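Local coordinates for protein kojibiose phosphorylase (Gut metagenome, PDB 6W0P) that is a carbohydrate-active enzyme of glycoside hydrolase family 65, built from an N-terminal beta-sandwich domain, a helical catalytic domain and a small C-terminal beta domain, at residues T212-N218 / I247-N253; I198-V202 / K229-L233; I676-G681 / P694-W700; I735-G739 / L748-R752. All blocks are in the same frame, centred on the assembly; numbering follows the deposited sequence.

How the contacts relate
Contacts 1 and 2 lie together in the N-terminal beta-sandwich, their centres about 11 Å apart, while contacts 3 and 4 sit at the C-terminal domain, across the centre of the chain from contact 2. Contact 1 joins neighbouring strands of one sheet through backbone hydrogen bonds; contact 2 presses a strand of that same sheet against the facing sheet mainly through aliphatic side chains, without hydrogen bonds. Both are buried. Contact 3, also buried, packs the end of helix 666-680 on a loop with aromatic rings and one backbone bond. Contact 4 again brings two sheets together, but its apolar side runs out to a more open tyrosine and arginine, both hydrogen-bonded to the loop of contact 3.

Contact 1: residues T212-N218 / I247-N253; sequences TSVMRTN and ITRYVTN
Val214 and Thr252 form the tightly bonded part of this antiparallel pair, each backbone N donating to the other's O: Val214 N to Thr252 O and Thr252 N to Val214 O are both 2.9 Å. Their side chains lie side by side, with Val214 CG2 3.8 Å from Thr252 CB. Two residues on, Arg216 and Tyr250 repeat the hydrogen-bonded pairing, and Arg216 O also lies at the edge of the tyrosine ring. On the other face Met215 is paired with Val251. The methionine CG sits between backbone N and carbonyl carbon (chi1 65°), and the chain then runs straight, bringing SD to 3.3 Å from Arg249 NH1, oblique to the guanidinium. Strands 210-217 and 245-256 are neighbours in the large antiparallel sheet of the N-terminal beta-sandwich; Val214 faces helix 263-277, whereas Met215 faces Leu173 and Leu233 of the second sheet. Arg249, buried there, is held by Gln155, His172 O and Lys93 O. Toward Asn218 the ladder loosens. Asn218 N reaches Thr248 O only in a weak bond of 3.5 Å, and the side chain takes over: Thr248 N donates to Asn218 OD1 at 3.0 Å, nearly straight (173°) but from above the carbonyl plane. Around the exposed Asn218, one water accepts from Asn218 ND2 and is 2.6 Å from Thr248 OG1, while a second water donates to Tyr250 OH, which is also hydrogen-bonded to Phe280 O.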
# COMPACT_ATOMS: atom_id res chain seq x y z
N THR A 212 -19.25 33.77 -3.16
CA THR A 212 -19.24 35.24 -2.98
C THR A 212 -19.36 35.53 -1.49
O THR A 212 -20.33 35.04 -0.87
CB THR A 212 -20.33 35.96 -3.79
OG1 THR A 212 -20.00 35.79 -5.16
CG2 THR A 212 -20.42 37.44 -3.49
N SER A 213 -18.38 36.24 -0.94
CA SER A 213 -18.36 36.72 0.46
C SER A 213 -18.51 38.23 0.46
O SER A 213 -17.65 38.90 -0.17
CB SER A 213 -17.10 36.31 1.16
OG SER A 213 -17.19 36.68 2.53
N VAL A 214 -19.55 38.73 1.14
CA VAL A 214 -19.82 40.19 1.24
C VAL A 214 -19.99 40.59 2.71
O VAL A 214 -20.62 39.83 3.47
CB VAL A 214 -21.06 40.58 0.40
CG1 VAL A 214 -20.79 40.42 -1.09
CG2 VAL A 214 -22.29 39.80 0.82
N MET A 215 -19.43 41.73 3.08
CA MET A 215 -19.64 42.30 4.43
C MET A 215 -20.02 43.78 4.33
O MET A 215 -19.81 44.41 3.29
CB MET A 215 -18.40 42.14 5.30
CG MET A 215 -17.21 42.91 4.82
SD MET A 215 -15.95 42.83 6.09
CE MET A 215 -14.52 43.47 5.21
N ARG A 216 -20.62 44.26 5.41
CA ARG A 216 -20.93 45.68 5.66
C ARG A 216 -21.08 45.83 7.17
O ARG A 216 -21.22 44.77 7.84
CB ARG A 216 -22.22 46.09 4.96
CG ARG A 216 -23.46 45.52 5.64
CD ARG A 216 -24.68 45.72 4.78
NE ARG A 216 -25.24 47.05 4.92
CZ ARG A 216 -25.50 47.86 3.90
NH1 ARG A 216 -25.18 47.52 2.66
NH2 ARG A 216 -26.04 49.05 4.13
N THR A 217 -21.11 47.06 7.67
CA THR A 217 -20.99 47.37 9.13
C THR A 217 -21.97 48.50 9.44
O THR A 217 -22.65 48.96 8.50
CB THR A 217 -19.53 47.66 9.53
OG1 THR A 217 -19.16 48.98 9.14
CG2 THR A 217 -18.54 46.68 8.92
N ASN A 218 -22.07 48.86 10.72
CA ASN A 218 -22.90 49.99 11.22
C ASN A 218 -21.98 51.21 11.41
O ASN A 218 -22.21 52.01 12.31
CB ASN A 218 -23.68 49.58 12.48
CG ASN A 218 -22.77 49.13 13.62
OD1 ASN A 218 -21.57 49.01 13.43
ND2 ASN A 218 -23.33 48.86 14.80
N ILE A 247 -18.58 48.11 17.00
CA ILE A 247 -18.94 48.00 15.56
C ILE A 247 -19.51 46.59 15.35
O ILE A 247 -19.03 45.65 16.03
CB ILE A 247 -17.72 48.30 14.68
CG1 ILE A 247 -18.04 48.24 13.19
CG2 ILE A 247 -16.55 47.41 15.02
CD1 ILE A 247 -16.92 48.78 12.31
N THR A 248 -20.52 46.45 14.48
CA THR A 248 -21.08 45.13 14.08
C THR A 248 -20.74 44.87 12.62
O THR A 248 -21.04 45.74 11.79
CB THR A 248 -22.59 45.10 14.32
OG1 THR A 248 -22.74 45.44 15.70
CG2 THR A 248 -23.21 43.76 14.00
N ARG A 249 -20.11 43.73 12.35
CA ARG A 249 -19.88 43.20 10.98
C ARG A 249 -20.95 42.16 10.63
O ARG A 249 -21.07 41.14 11.37
CB ARG A 249 -18.50 42.54 10.89
CG ARG A 249 -18.07 42.32 9.45
CD ARG A 249 -17.25 41.07 9.27
NE ARG A 249 -16.04 41.04 10.08
CZ ARG A 249 -14.81 40.89 9.62
NH1 ARG A 249 -14.60 40.81 8.32
NH2 ARG A 249 -13.79 40.78 10.45
N TYR A 250 -21.67 42.41 9.53
CA TYR A 250 -22.59 41.46 8.87
C TYR A 250 -21.85 40.81 7.70
O TYR A 250 -21.24 41.55 6.89
CB TYR A 250 -23.85 42.18 8.40
CG TYR A 250 -24.56 42.91 9.51
CD1 TYR A 250 -24.19 44.19 9.86
CD2 TYR A 250 -25.58 42.30 10.24
CE1 TYR A 250 -24.83 44.87 10.88
CE2 TYR A 250 -26.21 42.97 11.29
CZ TYR A 250 -25.84 44.27 11.60
OH TYR A 250 -26.44 44.99 12.59
N VAL A 251 -21.88 39.48 7.63
CA VAL A 251 -21.29 38.69 6.51
C VAL A 251 -22.38 37.84 5.85
O VAL A 251 -23.22 37.32 6.57
CB VAL A 251 -20.12 37.84 7.02
CG1 VAL A 251 -19.45 37.05 5.91
CG2 VAL A 251 -19.10 38.68 7.77
N THR A 252 -22.37 37.76 4.52
CA THR A 252 -23.16 36.80 3.71
C THR A 252 -22.21 36.10 2.73
O THR A 252 -21.41 36.77 2.11
CB THR A 252 -24.36 37.48 3.03
OG1 THR A 252 -25.23 37.92 4.07
CG2 THR A 252 -25.09 36.55 2.09
N ASN A 253 -22.23 34.76 2.73
CA ASN A 253 -21.42 33.89 1.84
C ASN A 253 -22.42 33.12 0.99
O ASN A 253 -23.30 32.42 1.58
CB ASN A 253 -20.48 33.02 2.67
CG ASN A 253 -19.47 33.84 3.44
OD1 ASN A 253 -18.68 34.57 2.85
ND2 ASN A 253 -19.47 33.74 4.75
O HOH W 1 -21.97 47.51 17.15
O HOH W 2 -26.51 47.60 14.22

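Contact 2: residues I198-V202 / K229-L233; sequences IGLTV and KEVIL
Leu200 and Val231 rest on the flat groups of this contact, which are backbone carbonyls, since no aromatic ring takes part. Leu200 CD2 lies over one face of the Lys229 carbonyl group, 3.4 Å from Lys229 O, and Val231 CG1 stands above the plane of the Gly199 carbonyl, 3.4 Å from Gly199 O. A third carbonyl is met by Ile198, whose CD1 comes within 3.6 Å of Ile232 O. With its CG1 anti to the backbone N (chi1 -169°), Ile198 reaches straight across and meets Val231 tip to tip, CG1 to CB at 3.7 Å. Its other branch serves a different neighbour: Ile198 CG2 slides past Leu233, 3.6 Å from CD1. Here the two sheets of the N-terminal beta-sandwich face each other, strand 197-204 belonging to the large sheet and strand 230-239 to the smaller one. The segments run antiparallel, their directions 173° apart, and no hydrogen bond links them. Leu173 of strand 165-174 adds to this apolar layer beside Leu200 and Val231, and Met215 touches both Ile198 and Leu233. At the far end Lys229, in a left-handed backbone conformation (phi 64°) between strands 223-227 and 230-239, lays its CG and CD across Val202 CG1 at about a right angle, the lysine CD being 4.1 Å away. The chain then bends, and Lys229 NZ leaves the contact to bond Asn176.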
# COMPACT_ATOMS: atom_id res chain seq x y z
N ILE A 198 -18.83 45.60 0.75
CA ILE A 198 -17.52 45.24 0.13
C ILE A 198 -17.45 43.72 0.10
O ILE A 198 -17.99 43.13 1.03
CB ILE A 198 -16.36 45.87 0.92
CG1 ILE A 198 -15.03 45.75 0.17
CG2 ILE A 198 -16.25 45.29 2.33
CD1 ILE A 198 -13.93 46.61 0.75
N GLY A 199 -16.83 43.12 -0.91
CA GLY A 199 -16.84 41.65 -1.02
C GLY A 199 -15.93 41.11 -2.10
O GLY A 199 -15.24 41.90 -2.75
N LEU A 200 -15.91 39.79 -2.24
CA LEU A 200 -15.10 39.08 -3.26
C LEU A 200 -15.90 37.90 -3.80
O LEU A 200 -16.86 37.46 -3.14
CB LEU A 200 -13.76 38.64 -2.68
CG LEU A 200 -13.79 37.89 -1.35
CD1 LEU A 200 -14.22 36.44 -1.55
CD2 LEU A 200 -12.41 37.95 -0.68
N THR A 201 -15.54 37.45 -4.99
CA THR A 201 -16.03 36.22 -5.63
C THR A 201 -14.80 35.41 -6.03
O THR A 201 -13.89 36.00 -6.68
CB THR A 201 -16.91 36.50 -6.85
OG1 THR A 201 -18.07 37.20 -6.40
CG2 THR A 201 -17.32 35.23 -7.57
N VAL A 202 -14.76 34.14 -5.64
CA VAL A 202 -13.59 33.25 -5.88
C VAL A 202 -14.12 31.96 -6.49
O VAL A 202 -15.34 31.71 -6.42
CB VAL A 202 -12.79 33.00 -4.60
CG1 VAL A 202 -11.97 34.21 -4.21
CG2 VAL A 202 -13.67 32.56 -3.44
N LYS A 229 -8.04 38.48 -3.95
CA LYS A 229 -8.74 37.51 -3.05
C LYS A 229 -8.84 38.02 -1.60
O LYS A 229 -9.13 37.20 -0.73
CB LYS A 229 -8.04 36.14 -3.11
CG LYS A 229 -8.09 35.49 -4.48
CD LYS A 229 -7.92 33.99 -4.50
CE LYS A 229 -6.82 33.47 -3.61
NZ LYS A 229 -5.49 33.81 -4.12
N GLU A 230 -8.66 39.32 -1.34
CA GLU A 230 -8.96 39.91 -0.01
C GLU A 230 -9.50 41.33 -0.17
O GLU A 230 -9.03 42.09 -1.05
CB GLU A 230 -7.75 39.84 0.94
CG GLU A 230 -6.71 40.91 0.73
CD GLU A 230 -5.56 40.92 1.73
OE1 GLU A 230 -5.64 40.18 2.73
OE2 GLU A 230 -4.59 41.67 1.50
N VAL A 231 -10.48 41.68 0.67
CA VAL A 231 -10.95 43.09 0.80
C VAL A 231 -10.84 43.50 2.27
O VAL A 231 -10.90 42.64 3.14
CB VAL A 231 -12.37 43.25 0.23
CG1 VAL A 231 -12.36 42.93 -1.26
CG2 VAL A 231 -13.40 42.41 0.97
N ILE A 232 -10.59 44.78 2.50
CA ILE A 232 -10.33 45.36 3.85
C ILE A 232 -11.17 46.62 3.99
O ILE A 232 -11.23 47.41 3.03
CB ILE A 232 -8.82 45.61 4.06
CG1 ILE A 232 -7.99 44.37 3.72
CG2 ILE A 232 -8.54 46.09 5.48
CD1 ILE A 232 -6.49 44.59 3.82
N LEU A 233 -11.83 46.77 5.13
CA LEU A 233 -12.40 48.04 5.61
C LEU A 233 -11.48 48.56 6.72
O LEU A 233 -11.20 47.80 7.67
CB LEU A 233 -13.83 47.77 6.08
CG LEU A 233 -14.87 47.51 4.98
CD1 LEU A 233 -16.15 46.91 5.57
CD2 LEU A 233 -15.21 48.78 4.22

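Contact 3: residues I676-G681 / P694-W700; sequences IVYGFG and PTSNKNW
Pro694 meets the end of helix 666-680, CA of the proline lying 3.2 Å from Phe680 O in a CA-H...O contact. The last part of the helix includes a wider pi-type turn, Gly681 N bonding Ile676 O, and the loop that follows strand 689-692 folds over it, joining the helical catalytic part of the enzyme to its C-terminal beta domain. Next in the loop, Thr695 N donates to Phe680 O at 2.8 Å, almost straight (167°) and tilted a little from the carbonyl plane. A water sits at the same corner, 2.8 Å from Gly679 O and 2.7 Å from Thr695 OG1. Ser696 contributes its carbonyl, with O 3.6 Å from Phe680 CE1, oblique to the ring; its hydroxyl turns instead to Arg752. Asn697 then covers one face of the Phe680 ring: its CB is 4.0 Å from the centroid, a CH-pi contact. With CG anti to the backbone N (chi1 -177°), the asparagine OD1 accepts from Asn699 N, making an Asx turn within the type I turn from Asn697 to Trp700. Asn697 ND2 meanwhile lies above one face of the Trp700 ring. Trp700 and Phe680 meet obliquely, their planes 64° apart, and Phe645 of helix 638-645 packs against both rings. Trp700 NE1 is bonded to Asp310, while CH2, on the six-membered ring, meets Ile676 CG1, 3.9 Å away near the ring plane.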
# COMPACT_ATOMS: atom_id res chain seq x y z
N ILE A 676 -26.88 6.97 26.17
CA ILE A 676 -27.90 7.39 27.18
C ILE A 676 -29.27 6.79 26.81
O ILE A 676 -29.85 6.12 27.69
CB ILE A 676 -27.93 8.93 27.35
CG1 ILE A 676 -26.65 9.41 28.07
CG2 ILE A 676 -29.20 9.35 28.07
CD1 ILE A 676 -26.49 10.94 28.16
N VAL A 677 -29.71 6.91 25.55
CA VAL A 677 -31.12 6.60 25.14
C VAL A 677 -31.28 5.12 24.76
O VAL A 677 -32.25 4.49 25.24
CB VAL A 677 -31.62 7.56 24.06
CG1 VAL A 677 -32.99 7.17 23.55
CG2 VAL A 677 -31.67 8.99 24.55
N TYR A 678 -30.40 4.55 23.95
CA TYR A 678 -30.40 3.10 23.64
C TYR A 678 -29.87 2.29 24.83
O TYR A 678 -30.33 1.17 25.04
CB TYR A 678 -29.59 2.77 22.38
CG TYR A 678 -30.27 3.17 21.10
CD1 TYR A 678 -31.46 2.60 20.71
CD2 TYR A 678 -29.70 4.11 20.25
CE1 TYR A 678 -32.10 2.95 19.52
CE2 TYR A 678 -30.32 4.47 19.06
CZ TYR A 678 -31.53 3.91 18.71
OH TYR A 678 -32.10 4.24 17.52
N GLY A 679 -28.92 2.86 25.56
CA GLY A 679 -28.20 2.18 26.66
C GLY A 679 -29.00 2.22 27.94
O GLY A 679 -29.80 1.29 28.16
N PHE A 680 -28.79 3.24 28.76
CA PHE A 680 -29.46 3.37 30.06
C PHE A 680 -30.97 3.37 29.84
O PHE A 680 -31.63 2.70 30.61
CB PHE A 680 -28.94 4.58 30.83
CG PHE A 680 -27.49 4.48 31.20
CD1 PHE A 680 -27.04 3.46 32.04
CD2 PHE A 680 -26.56 5.37 30.72
CE1 PHE A 680 -25.70 3.36 32.37
CE2 PHE A 680 -25.23 5.27 31.05
CZ PHE A 680 -24.79 4.26 31.86
N GLY A 681 -31.48 4.05 28.81
CA GLY A 681 -32.94 4.14 28.55
C GLY A 681 -33.52 2.84 28.00
O GLY A 681 -34.73 2.63 28.18
N PRO A 694 -35.46 1.21 31.34
CA PRO A 694 -34.52 2.13 31.97
C PRO A 694 -33.73 1.51 33.14
O PRO A 694 -34.31 0.90 34.02
CB PRO A 694 -35.41 3.31 32.40
CG PRO A 694 -36.62 3.20 31.51
CD PRO A 694 -36.84 1.71 31.37
N THR A 695 -32.41 1.67 33.08
CA THR A 695 -31.44 1.23 34.11
C THR A 695 -30.65 2.45 34.58
O THR A 695 -30.78 3.52 33.97
CB THR A 695 -30.56 0.09 33.58
OG1 THR A 695 -30.00 0.50 32.33
CG2 THR A 695 -31.33 -1.21 33.40
N SER A 696 -29.87 2.30 35.64
CA SER A 696 -29.26 3.42 36.40
C SER A 696 -27.83 3.64 35.91
O SER A 696 -27.12 2.64 35.65
CB SER A 696 -29.27 3.12 37.89
OG SER A 696 -30.59 3.01 38.38
N ASN A 697 -27.42 4.90 35.82
CA ASN A 697 -26.00 5.31 35.83
C ASN A 697 -25.63 5.56 37.29
O ASN A 697 -26.26 6.44 37.89
CB ASN A 697 -25.76 6.52 34.94
CG ASN A 697 -24.31 6.92 34.85
OD1 ASN A 697 -23.57 6.79 35.81
ND2 ASN A 697 -23.89 7.43 33.69
N LYS A 698 -24.66 4.83 37.84
CA LYS A 698 -24.32 4.83 39.29
C LYS A 698 -24.00 6.25 39.75
O LYS A 698 -24.35 6.59 40.86
CB LYS A 698 -23.18 3.84 39.61
CG LYS A 698 -21.76 4.39 39.62
CD LYS A 698 -20.72 3.48 38.97
CE LYS A 698 -19.34 4.11 38.89
NZ LYS A 698 -18.51 3.50 37.82
N ASN A 699 -23.43 7.07 38.86
CA ASN A 699 -22.98 8.46 39.11
C ASN A 699 -24.13 9.47 39.07
O ASN A 699 -23.87 10.64 39.40
CB ASN A 699 -21.93 8.86 38.07
CG ASN A 699 -20.72 7.95 38.11
OD1 ASN A 699 -20.19 7.67 39.18
ND2 ASN A 699 -20.31 7.46 36.96
N TRP A 700 -25.33 9.10 38.62
CA TRP A 700 -26.43 10.09 38.44
C TRP A 700 -27.61 9.76 39.37
O TRP A 700 -28.10 8.62 39.34
CB TRP A 700 -26.93 10.15 36.99
CG TRP A 700 -25.90 10.38 35.93
CD1 TRP A 700 -24.69 10.99 36.06
CD2 TRP A 700 -26.02 10.05 34.53
NE1 TRP A 700 -24.03 11.00 34.87
CE2 TRP A 700 -24.82 10.44 33.90
CE3 TRP A 700 -27.02 9.45 33.76
CZ2 TRP A 700 -24.60 10.27 32.54
CZ3 TRP A 700 -26.79 9.26 32.41
CH2 TRP A 700 -25.58 9.66 31.81
O HOH W 3 -31.30 -0.13 30.07

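Contact 4: residues I735-G739 / L748-R752; sequences INVYG and LEIKR
Ile750 packs against Val737 and Tyr738 where two sheets of the C-terminal beta domain lie against each other: strand 733-737 belongs to a four-stranded mixed sheet and strand 747-751 is an outermost strand of a five-stranded antiparallel one. The two segments run nearly the same way, their end-to-end directions 12° apart, and no clear hydrogen bond passes between them. From Ile750 CB, which points across the gap, the side chain divides. The CG2 branch, anti to the backbone N, comes to the edge of the Tyr738 ring, near its plane and 4.0 Å from CD2; the two side chains slide past each other in opposite directions. The other branch has CG1 beside the backbone N (chi1 -62°) and continues extended, so that CG1 serves as a spacer and CD1 makes the closer contact. This methyl lies 3.5 Å from Val737 CB and 3.7 Å from each of Val737 CG1 and CG2, seated against the fork of the valine as the side chains meet at a slant. Tyr742 of the neighbouring strand 740-744 touches both Val737 and Ile750 and so extends this apolar layer. Beyond Ile750 the contact becomes polar and more open to solvent. Tyr738 OH is bonded to Pro694 O, and Arg752, the last residue modelled, is held through NH1 by Asp719 O. Ring and guanidinium planes are only 15° apart, and the arginine chain passes the phenol oxygen, with Tyr738 OH 3.6 Å from Arg752 CG and 3.3 Å from Arg752 NE.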
# COMPACT_ATOMS: atom_id res chain seq x y z
N ILE A 735 -47.00 1.93 24.73
CA ILE A 735 -45.56 1.88 25.07
C ILE A 735 -45.32 0.69 26.00
O ILE A 735 -46.17 0.41 26.85
CB ILE A 735 -45.12 3.24 25.65
CG1 ILE A 735 -43.65 3.26 26.07
CG2 ILE A 735 -46.05 3.68 26.78
CD1 ILE A 735 -43.19 4.63 26.49
N ASN A 736 -44.21 -0.00 25.78
CA ASN A 736 -43.83 -1.23 26.50
C ASN A 736 -42.70 -0.86 27.47
O ASN A 736 -41.62 -0.43 26.97
CB ASN A 736 -43.51 -2.30 25.45
CG ASN A 736 -43.53 -3.68 26.05
OD1 ASN A 736 -42.81 -3.93 27.00
ND2 ASN A 736 -44.39 -4.54 25.54
N VAL A 737 -42.94 -0.93 28.78
CA VAL A 737 -41.91 -0.58 29.81
C VAL A 737 -41.70 -1.78 30.75
O VAL A 737 -42.69 -2.26 31.39
CB VAL A 737 -42.26 0.70 30.60
CG1 VAL A 737 -41.08 1.19 31.43
CG2 VAL A 737 -42.74 1.84 29.71
N TYR A 738 -40.45 -2.24 30.85
CA TYR A 738 -40.05 -3.41 31.67
C TYR A 738 -40.91 -4.60 31.22
O TYR A 738 -41.29 -5.43 32.05
CB TYR A 738 -40.18 -3.10 33.17
CG TYR A 738 -39.28 -1.99 33.65
CD1 TYR A 738 -37.92 -2.01 33.40
CD2 TYR A 738 -39.79 -0.90 34.35
CE1 TYR A 738 -37.07 -1.00 33.84
CE2 TYR A 738 -38.96 0.12 34.79
CZ TYR A 738 -37.60 0.08 34.53
OH TYR A 738 -36.78 1.10 34.94
N GLY A 739 -41.22 -4.67 29.92
CA GLY A 739 -41.91 -5.80 29.29
C GLY A 739 -43.42 -5.77 29.46
O GLY A 739 -44.04 -6.75 29.01
N LEU A 748 -47.34 8.60 32.63
CA LEU A 748 -47.08 7.25 33.20
C LEU A 748 -46.06 7.39 34.34
O LEU A 748 -44.99 7.99 34.11
CB LEU A 748 -46.55 6.34 32.09
CG LEU A 748 -47.55 5.37 31.46
CD1 LEU A 748 -48.86 6.05 31.10
CD2 LEU A 748 -46.95 4.73 30.24
N GLU A 749 -46.36 6.82 35.49
CA GLU A 749 -45.46 6.77 36.68
C GLU A 749 -45.24 5.30 37.01
O GLU A 749 -46.20 4.70 37.50
CB GLU A 749 -46.12 7.53 37.83
CG GLU A 749 -45.19 8.20 38.80
CD GLU A 749 -45.79 9.45 39.45
OE1 GLU A 749 -46.08 10.44 38.73
OE2 GLU A 749 -46.01 9.42 40.68
N ILE A 750 -44.09 4.72 36.65
CA ILE A 750 -43.83 3.26 36.81
C ILE A 750 -42.75 3.07 37.88
O ILE A 750 -41.69 3.65 37.72
CB ILE A 750 -43.43 2.62 35.47
CG1 ILE A 750 -44.58 2.74 34.46
CG2 ILE A 750 -43.01 1.17 35.65
CD1 ILE A 750 -44.21 2.30 33.06
N LYS A 751 -43.04 2.28 38.93
CA LYS A 751 -42.07 1.91 40.00
C LYS A 751 -41.03 0.96 39.41
O LYS A 751 -41.38 0.20 38.50
CB LYS A 751 -42.73 1.23 41.20
CG LYS A 751 -43.59 2.15 42.05
CD LYS A 751 -44.04 1.52 43.36
CE LYS A 751 -45.54 1.58 43.56
NZ LYS A 751 -46.03 2.99 43.59
N ARG A 752 -39.80 0.99 39.92
CA ARG A 752 -38.69 0.16 39.39
C ARG A 752 -38.57 -1.14 40.22
O ARG A 752 -38.43 -1.07 41.44
CB ARG A 752 -37.43 1.03 39.32
CG ARG A 752 -37.52 2.14 38.27
CD ARG A 752 -36.24 2.90 38.01
NE ARG A 752 -35.15 1.99 37.68
CZ ARG A 752 -33.86 2.29 37.78
NH1 ARG A 752 -33.48 3.51 38.14
NH2 ARG A 752 -32.95 1.37 37.50